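Local atomic coordinates of SIR4-interacting protein SIF2 (Saccharomyces cerevisiae, PDB entry 1R5M), a protein that antagonizes telomeric silencing in yeast and serves as a WD-repeat subunit of the Set3C transcriptional corepressor complex. Residues I165-D168 / V172-L175; T270-H275 / G279-C284; S311-S316 / N320-L325. All blocks are in the same frame, centred on the assembly; numbering follows the deposited sequence.

Contact 1: residues I165-D168 / V172-L175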
loop_
_atom_site.group_PDB
_atom_site.type_symbol
_atom_site.label_atom_id
_atom_site.label_comp_id
_atom_site.label_asym_id
_atom_site.label_seq_id
_atom_site.Cartn_x
_atom_site.Cartn_y
_atom_site.Cartn_z
ATOM N N ILE A 165 -11.143 1.991 -8.362
ATOM C CA ILE A 165 -10.308 2.677 -9.337
ATOM C C ILE A 165 -9.122 1.742 -9.470
ATOM O O ILE A 165 -8.583 1.279 -8.463
ATOM C CB ILE A 165 -9.767 4.017 -8.826
ATOM C CG1 ILE A 165 -10.914 4.972 -8.522
ATOM C CG2 ILE A 165 -8.828 4.623 -9.866
ATOM C CD1 ILE A 165 -10.494 6.109 -7.636
ATOM N N SER A 166 -8.728 1.439 -10.698
ATOM C CA SER A 166 -7.577 0.571 -10.912
ATOM C C SER A 166 -6.631 1.271 -11.871
ATOM O O SER A 166 -7.065 1.983 -12.775
ATOM C CB SER A 166 -8.006 -0.785 -11.489
ATOM O OG SER A 166 -8.728 -0.632 -12.698
ATOM N N MET A 167 -5.336 1.090 -11.656
ATOM C CA MET A 167 -4.347 1.707 -12.527
ATOM C C MET A 167 -3.244 0.707 -12.812
ATOM O O MET A 167 -2.854 -0.062 -11.932
ATOM C CB MET A 167 -3.752 2.962 -11.878
ATOM C CG MET A 167 -2.816 3.735 -12.807
ATOM S SD MET A 167 -2.326 5.337 -12.143
ATOM C CE MET A 167 -1.275 4.784 -10.839
ATOM N N ASP A 168 -2.760 0.702 -14.051
ATOM C CA ASP A 168 -1.682 -0.204 -14.423
ATOM C C ASP A 168 -0.369 0.555 -14.605
ATOM O O ASP A 168 -0.324 1.780 -14.463
ATOM C CB ASP A 168 -2.034 -1.012 -15.691
ATOM C CG ASP A 168 -2.292 -0.145 -16.915
ATOM O OD1 ASP A 168 -1.562 0.847 -17.132
ATOM O OD2 ASP A 168 -3.223 -0.480 -17.683
ATOM N N VAL A 172 -2.752 3.600 -17.346
ATOM C CA VAL A 172 -4.120 3.576 -17.830
ATOM C C VAL A 172 -4.891 3.420 -16.528
ATOM O O VAL A 172 -4.607 2.516 -15.742
ATOM C CB VAL A 172 -4.388 2.372 -18.746
ATOM C CG1 VAL A 172 -5.876 2.267 -19.053
ATOM C CG2 VAL A 172 -3.605 2.532 -20.041
ATOM N N THR A 173 -5.839 4.314 -16.290
ATOM C CA THR A 173 -6.618 4.288 -15.061
ATOM C C THR A 173 -8.088 4.099 -15.390
ATOM O O THR A 173 -8.633 4.783 -16.254
ATOM C CB THR A 173 -6.413 5.592 -14.280
ATOM O OG1 THR A 173 -5.010 5.785 -14.055
ATOM C CG2 THR A 173 -7.128 5.537 -12.941
ATOM N N ILE A 174 -8.726 3.170 -14.687
ATOM C CA ILE A 174 -10.127 2.860 -14.935
ATOM C C ILE A 174 -11.010 2.993 -13.701
ATOM O O ILE A 174 -10.626 2.572 -12.611
ATOM C CB ILE A 174 -10.274 1.408 -15.449
ATOM C CG1 ILE A 174 -9.414 1.199 -16.698
ATOM C CG2 ILE A 174 -11.738 1.093 -15.723
ATOM C CD1 ILE A 174 -9.796 2.075 -17.867
ATOM N N LEU A 175 -12.188 3.583 -13.892
ATOM C CA LEU A 175 -13.182 3.724 -12.832
ATOM C C LEU A 175 -14.217 2.654 -13.159
ATOM O O LEU A 175 -14.807 2.667 -14.242
ATOM C CB LEU A 175 -13.843 5.105 -12.872
ATOM C CG LEU A 175 -15.141 5.215 -12.067
ATOM C CD1 LEU A 175 -14.865 5.011 -10.581
ATOM C CD2 LEU A 175 -15.771 6.583 -12.318
#
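V172 meets D168 where the hairpin turns, and two bonds join them. The amide of V172 gives its N-H to D168 OD1 at 3.0 Å, arriving from above the carboxylate plane rather than within it, while D168 N returns a bond to V172 O at 3.1 Å. With CG between the backbone N and the carbonyl carbon (chi1 60°), the D168 carboxylate is turned toward V172; there OD2 rests 3.3 Å from V172 CB. T173 comes next, in a non-hydrogen-bonded pair with M167, and its two branches divide the work. OG1 lies 3.3 Å from both CG and SD of M167, and bonds N171 O just before the strand; CG2 lies 3.6 Å from I165 CG2. I174 follows in a hydrogen-bonded pair with S166: I174 N reaches S166 O at 2.8 Å with an N-H...O angle of 168°, and S166 N reaches I174 O at 2.9 Å. The side chain of S166 passes I174 CB, but its hydroxyl is engaged elsewhere, bonding H148 NE2 and W176 NE1, and D168 OD2 bonds H148 ND1. These four residues form the Asp-His-Ser/Thr-Trp tetrad of WD40 repeats, here in WD 3. L175 ends the pairing opposite I165, a looser apolar contact in which CD1 of L175 lies 4.5 Å from I165 CG1. The two strands run antiparallel at 164° as the middle pair of a four-stranded blade, bonded through their backbones to strand 152-157 beyond 163-168 and to strand 182-187 beyond 173-177. The face carrying I165, M167, T173 and L175 packs on F220, I222 and P223 of strand 219-223, in the following blade.

Contact 2: residues T270-H275 / G279-C284. Unlike the reference sequence in segment 279-284: C284 (reference Ser).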
loop_
_atom_site.group_PDB
_atom_site.type_symbol
_atom_site.label_atom_id
_atom_site.label_comp_id
_atom_site.label_asym_id
_atom_site.label_seq_id
_atom_site.Cartn_x
_atom_site.Cartn_y
_atom_site.Cartn_z
ATOM N N THR A 270 9.649 14.754 -1.854
ATOM C CA THR A 270 8.838 15.533 -0.929
ATOM C C THR A 270 7.464 14.943 -0.684
ATOM O O THR A 270 6.974 14.110 -1.451
ATOM C CB THR A 270 8.589 16.968 -1.437
ATOM O OG1 THR A 270 7.714 16.927 -2.574
ATOM C CG2 THR A 270 9.897 17.641 -1.826
ATOM N N LEU A 271 6.865 15.388 0.412
ATOM C CA LEU A 271 5.506 15.016 0.766
ATOM C C LEU A 271 4.728 16.312 0.684
ATOM O O LEU A 271 5.253 17.377 1.010
ATOM C CB LEU A 271 5.402 14.527 2.208
ATOM C CG LEU A 271 6.090 13.242 2.634
ATOM C CD1 LEU A 271 5.718 12.959 4.082
ATOM C CD2 LEU A 271 5.664 12.094 1.732
ATOM N N ARG A 272 3.487 16.233 0.233
ATOM C CA ARG A 272 2.639 17.412 0.203
ATOM C C ARG A 272 1.309 17.041 0.848
ATOM O O ARG A 272 0.883 15.881 0.803
ATOM C CB ARG A 272 2.445 17.922 -1.232
ATOM C CG ARG A 272 3.621 18.777 -1.726
ATOM C CD ARG A 272 3.422 19.259 -3.161
ATOM N NE ARG A 272 4.584 19.989 -3.675
ATOM C CZ ARG A 272 4.782 21.298 -3.539
ATOM N NH1 ARG A 272 3.896 22.051 -2.901
ATOM N NH2 ARG A 272 5.871 21.859 -4.052
ATOM N N ILE A 273 0.686 18.024 1.487
ATOM C CA ILE A 273 -0.605 17.844 2.147
ATOM C C ILE A 273 -1.548 18.788 1.415
ATOM O O ILE A 273 -1.248 19.975 1.267
ATOM C CB ILE A 273 -0.543 18.248 3.642
ATOM C CG1 ILE A 273 0.533 17.433 4.374
ATOM C CG2 ILE A 273 -1.904 18.036 4.291
ATOM C CD1 ILE A 273 0.287 15.935 4.402
ATOM N N TRP A 274 -2.683 18.272 0.951
ATOM C CA TRP A 274 -3.627 19.098 0.201
ATOM C C TRP A 274 -4.986 19.240 0.859
ATOM O O TRP A 274 -5.575 18.258 1.321
ATOM C CB TRP A 274 -3.839 18.532 -1.208
ATOM C CG TRP A 274 -2.586 18.146 -1.919
ATOM C CD1 TRP A 274 -1.869 16.992 -1.751
ATOM C CD2 TRP A 274 -1.899 18.905 -2.920
ATOM N NE1 TRP A 274 -0.783 16.987 -2.586
ATOM C CE2 TRP A 274 -0.774 18.147 -3.316
ATOM C CE3 TRP A 274 -2.122 20.152 -3.521
ATOM C CZ2 TRP A 274 0.125 18.592 -4.288
ATOM C CZ3 TRP A 274 -1.224 20.597 -4.490
ATOM C CH2 TRP A 274 -0.113 19.815 -4.864
ATOM N N HIS A 275 -5.479 20.474 0.881
ATOM C CA HIS A 275 -6.786 20.788 1.445
ATOM C C HIS A 275 -7.740 21.227 0.340
ATOM O O HIS A 275 -8.888 20.784 0.289
ATOM C CB HIS A 275 -6.668 21.914 2.468
ATOM C CG HIS A 275 -7.956 22.635 2.718
ATOM N ND1 HIS A 275 -9.011 22.063 3.395
ATOM C CD2 HIS A 275 -8.368 23.872 2.355
ATOM C CE1 HIS A 275 -10.017 22.918 3.442
ATOM N NE2 HIS A 275 -9.652 24.024 2.817
ATOM N N GLY A 279 -5.445 23.944 -6.982
ATOM C CA GLY A 279 -4.448 24.918 -6.577
ATOM C C GLY A 279 -3.225 24.349 -5.882
ATOM O O GLY A 279 -2.809 23.220 -6.149
ATOM N N ASN A 280 -2.655 25.144 -4.979
ATOM C CA ASN A 280 -1.451 24.770 -4.240
ATOM C C ASN A 280 -1.713 23.909 -3.011
ATOM O O ASN A 280 -2.851 23.768 -2.564
ATOM C CB ASN A 280 -0.696 26.029 -3.811
ATOM C CG ASN A 280 -0.375 26.944 -4.977
ATOM O OD1 ASN A 280 0.264 26.534 -5.945
ATOM N ND2 ASN A 280 -0.817 28.193 -4.887
ATOM N N SER A 281 -0.642 23.346 -2.460
ATOM C CA SER A 281 -0.752 22.501 -1.282
ATOM C C SER A 281 -0.708 23.299 0.017
ATOM O O SER A 281 -0.285 24.460 0.041
ATOM C CB SER A 281 0.360 21.443 -1.279
ATOM O OG SER A 281 1.649 22.037 -1.277
ATOM N N GLN A 282 -1.162 22.664 1.091
ATOM C CA GLN A 282 -1.191 23.258 2.420
ATOM C C GLN A 282 0.171 23.115 3.097
ATOM O O GLN A 282 0.624 24.018 3.802
ATOM C CB GLN A 282 -2.273 22.571 3.252
ATOM C CG GLN A 282 -2.363 23.024 4.690
ATOM C CD GLN A 282 -3.591 22.460 5.362
ATOM O OE1 GLN A 282 -4.713 22.701 4.918
ATOM N NE2 GLN A 282 -3.391 21.697 6.427
ATOM N N ASN A 283 0.810 21.968 2.889
ATOM C CA ASN A 283 2.135 21.706 3.446
ATOM C C ASN A 283 3.003 21.045 2.389
ATOM O O ASN A 283 2.498 20.384 1.483
ATOM C CB ASN A 283 2.066 20.743 4.639
ATOM C CG ASN A 283 1.368 21.336 5.838
ATOM O OD1 ASN A 283 1.864 22.276 6.467
ATOM N ND2 ASN A 283 0.213 20.787 6.170
ATOM N N CYS A 284 4.312 21.238 2.509
ATOM C CA CYS A 284 5.276 20.613 1.613
ATOM C C CYS A 284 6.483 20.327 2.490
ATOM O O CYS A 284 7.119 21.251 3.002
ATOM C CB CYS A 284 5.678 21.537 0.465
ATOM S SG CYS A 284 6.796 20.718 -0.712
HETATM O O HOH W 1 -4.275 22.718 -0.270
#
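I273 faces both Q282 and N283, which defines a classic beta bulge in the hairpin formed by the last two strands of a WD40 propeller blade. Among the backbone hydrogen bonds, I273 O is gripped twice: Q282 N reaches it at 2.7 Å and N283 N at a longer 3.3 Å, so the extra residue is accommodated on a single carbonyl. I273 N in turn donates to N283 O at 3.0 Å.

Side-chain polar contact centres on R272. Its chain is extended from CG to NE, and R272 NH1 donates a hydrogen bond to S281 OG at 2.8 Å, close to the guanidinium plane but bent, at 140°. One face of the same group carries the SG of C284, a cysteine where the reference sequence has serine, 3.5 Å from R272 CZ.

Packing is led by W274, whose indole N-H is bonded to S264 OG on strand 261-266. With chi1 at -46° the ring comes back toward the other strand, and S281 CB sits over its six-membered ring in a CH-pi contact, 3.6 Å from the centroid and 13° off the normal. At the ring edge, W274 CZ3 lies 3.5 Å from G279 O. I273 and N283 lie side by side, CG1 of I273 against CB of N283.

Past the bulge a water takes over from direct pairing, accepting from H275 N at 2.8 Å and donating to N280 O.

Contact 3: residues S311-S316 / N320-L325; sequences SVRLWS and NTLLAL
L314 pairs with A324 and S316 with T321 across strands running 143° apart, with L314 N donating to A324 O at 2.9 Å and a nearly straight 178°, L314 O taking L323 N at 2.8 Å and A324 N only weakly, and S316 N bonded to T321 O, while the register slips by one between L314 and W315. On one face L314 CD2 lies alongside L323 CD2, 3.6 Å away. On the other, L322 CD1 sits over the six-membered ring of W315, 4.0 Å from its centroid, while the indole N-H is bonded to S305 OG. The slip is a classic beta bulge, since L323 and A324 both face L314; near the turn N320 and T321 both face S316, a G1 bulge. This hairpin forms the third and fourth strands of a propeller blade whose third strand ends the WD 6 repeat. L322 CD1 also meets R313 CB at 3.6 Å. R313 extends beside L325, whose CD1 lies over one guanidinium face, and R313 NE bonds S311 OG at 3.0 Å. Cutting R313 back to alanine would probably deprive S311 OG of this donor and leave L325 CD1 without the flat group it covers.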
loop_
_atom_site.group_PDB
_atom_site.type_symbol
_atom_site.label_atom_id
_atom_site.label_comp_id
_atom_site.label_asym_id
_atom_site.label_seq_id
_atom_site.Cartn_x
_atom_site.Cartn_y
_atom_site.Cartn_z
ATOM N N SER A 311 15.953 6.383 5.293
ATOM C CA SER A 311 15.402 7.021 6.483
ATOM C C SER A 311 13.891 6.938 6.611
ATOM O O SER A 311 13.167 6.772 5.625
ATOM C CB SER A 311 15.812 8.498 6.535
ATOM O OG SER A 311 15.122 9.261 5.556
ATOM N N VAL A 312 13.438 7.039 7.854
ATOM C CA VAL A 312 12.027 7.042 8.199
ATOM C C VAL A 312 11.855 8.397 8.866
ATOM O O VAL A 312 12.592 8.731 9.798
ATOM C CB VAL A 312 11.678 5.929 9.205
ATOM C CG1 VAL A 312 10.210 6.018 9.587
ATOM C CG2 VAL A 312 11.982 4.567 8.599
ATOM N N ARG A 313 10.903 9.187 8.383
ATOM C CA ARG A 313 10.689 10.512 8.939
ATOM C C ARG A 313 9.248 10.755 9.349
ATOM O O ARG A 313 8.319 10.469 8.592
ATOM C CB ARG A 313 11.134 11.571 7.925
ATOM C CG ARG A 313 12.617 11.467 7.582
ATOM C CD ARG A 313 13.040 12.419 6.477
ATOM N NE ARG A 313 14.407 12.133 6.045
ATOM C CZ ARG A 313 15.447 12.926 6.271
ATOM N NH1 ARG A 313 15.285 14.072 6.921
ATOM N NH2 ARG A 313 16.654 12.568 5.854
ATOM N N LEU A 314 9.079 11.274 10.561
ATOM C CA LEU A 314 7.762 11.590 11.113
ATOM C C LEU A 314 7.636 13.108 11.074
ATOM O O LEU A 314 8.488 13.826 11.612
ATOM C CB LEU A 314 7.653 11.080 12.553
ATOM C CG LEU A 314 6.332 11.353 13.276
ATOM C CD1 LEU A 314 5.205 10.561 12.624
ATOM C CD2 LEU A 314 6.471 10.964 14.740
ATOM N N TRP A 315 6.569 13.588 10.445
ATOM C CA TRP A 315 6.350 15.020 10.275
ATOM C C TRP A 315 5.133 15.538 11.031
ATOM O O TRP A 315 4.124 14.849 11.141
ATOM C CB TRP A 315 6.174 15.336 8.785
ATOM C CG TRP A 315 7.152 14.637 7.864
ATOM C CD1 TRP A 315 7.047 13.372 7.354
ATOM C CD2 TRP A 315 8.353 15.190 7.319
ATOM N NE1 TRP A 315 8.109 13.107 6.514
ATOM C CE2 TRP A 315 8.924 14.208 6.477
ATOM C CE3 TRP A 315 9.004 16.423 7.458
ATOM C CZ2 TRP A 315 10.114 14.424 5.776
ATOM C CZ3 TRP A 315 10.186 16.635 6.762
ATOM C CH2 TRP A 315 10.728 15.642 5.932
ATOM N N SER A 316 5.237 16.767 11.533
ATOM C CA SER A 316 4.151 17.406 12.270
ATOM C C SER A 316 3.456 18.471 11.428
ATOM O O SER A 316 4.097 19.400 10.938
ATOM C CB SER A 316 4.695 18.060 13.544
ATOM O OG SER A 316 3.734 18.931 14.128
ATOM N N ASN A 320 4.596 22.226 11.428
ATOM C CA ASN A 320 5.239 22.312 10.118
ATOM C C ASN A 320 6.729 22.006 10.224
ATOM O O ASN A 320 7.577 22.816 9.843
ATOM C CB ASN A 320 5.041 23.704 9.505
ATOM C CG ASN A 320 5.740 23.853 8.167
ATOM O OD1 ASN A 320 5.796 22.908 7.381
ATOM N ND2 ASN A 320 6.276 25.040 7.902
ATOM N N THR A 321 7.052 20.823 10.728
ATOM C CA THR A 321 8.452 20.477 10.887
ATOM C C THR A 321 8.658 18.984 11.080
ATOM O O THR A 321 7.716 18.243 11.373
ATOM C CB THR A 321 9.041 21.226 12.107
ATOM O OG1 THR A 321 10.469 21.125 12.100
ATOM C CG2 THR A 321 8.503 20.636 13.405
ATOM N N LEU A 322 9.901 18.552 10.898
ATOM C CA LEU A 322 10.275 17.163 11.091
ATOM C C LEU A 322 10.249 16.938 12.599
ATOM O O LEU A 322 10.929 17.639 13.351
ATOM C CB LEU A 322 11.686 16.924 10.555
ATOM C CG LEU A 322 12.272 15.538 10.826
ATOM C CD1 LEU A 322 11.584 14.506 9.933
ATOM C CD2 LEU A 322 13.767 15.562 10.556
ATOM N N LEU A 323 9.459 15.969 13.046
ATOM C CA LEU A 323 9.346 15.678 14.467
ATOM C C LEU A 323 10.383 14.664 14.942
ATOM O O LEU A 323 10.934 14.793 16.037
ATOM C CB LEU A 323 7.940 15.160 14.773
ATOM C CG LEU A 323 7.610 14.759 16.209
ATOM C CD1 LEU A 323 7.802 15.949 17.142
ATOM C CD2 LEU A 323 6.170 14.264 16.263
ATOM N N ALA A 324 10.645 13.656 14.117
ATOM C CA ALA A 324 11.604 12.622 14.473
ATOM C C ALA A 324 12.060 11.856 13.243
ATOM O O ALA A 324 11.390 11.863 12.213
ATOM C CB ALA A 324 10.977 11.658 15.479
ATOM N N LEU A 325 13.206 11.192 13.349
ATOM C CA LEU A 325 13.706 10.416 12.229
ATOM C C LEU A 325 14.672 9.335 12.676
ATOM O O LEU A 325 15.314 9.443 13.724
ATOM C CB LEU A 325 14.405 11.315 11.208
ATOM C CG LEU A 325 15.803 11.828 11.561
ATOM C CD1 LEU A 325 16.437 12.464 10.333
ATOM C CD2 LEU A 325 15.719 12.817 12.708
#

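In the fold
Following the chain from its N terminus, contact 1 closes the three-residue turn 169-171 between the two middle strands of the WD 3 blade. Contact 2 closes turn 276-278 and contact 3 turn 317-319, each joining the third strand of its blade to the fourth. All three are in series: none nests in or crosses another. The hairpins thus lie in three blades of the WD40 beta propeller. Contact 1 stands apart, its centre about 24 Å from that of contact 2 and about 32 Å from that of contact 3, across the chain's centre. Contacts 2 and 3, in adjacent blades, touch: L271 CD1 packs 3.4 Å from W315 NE1, and N283 lies against N320.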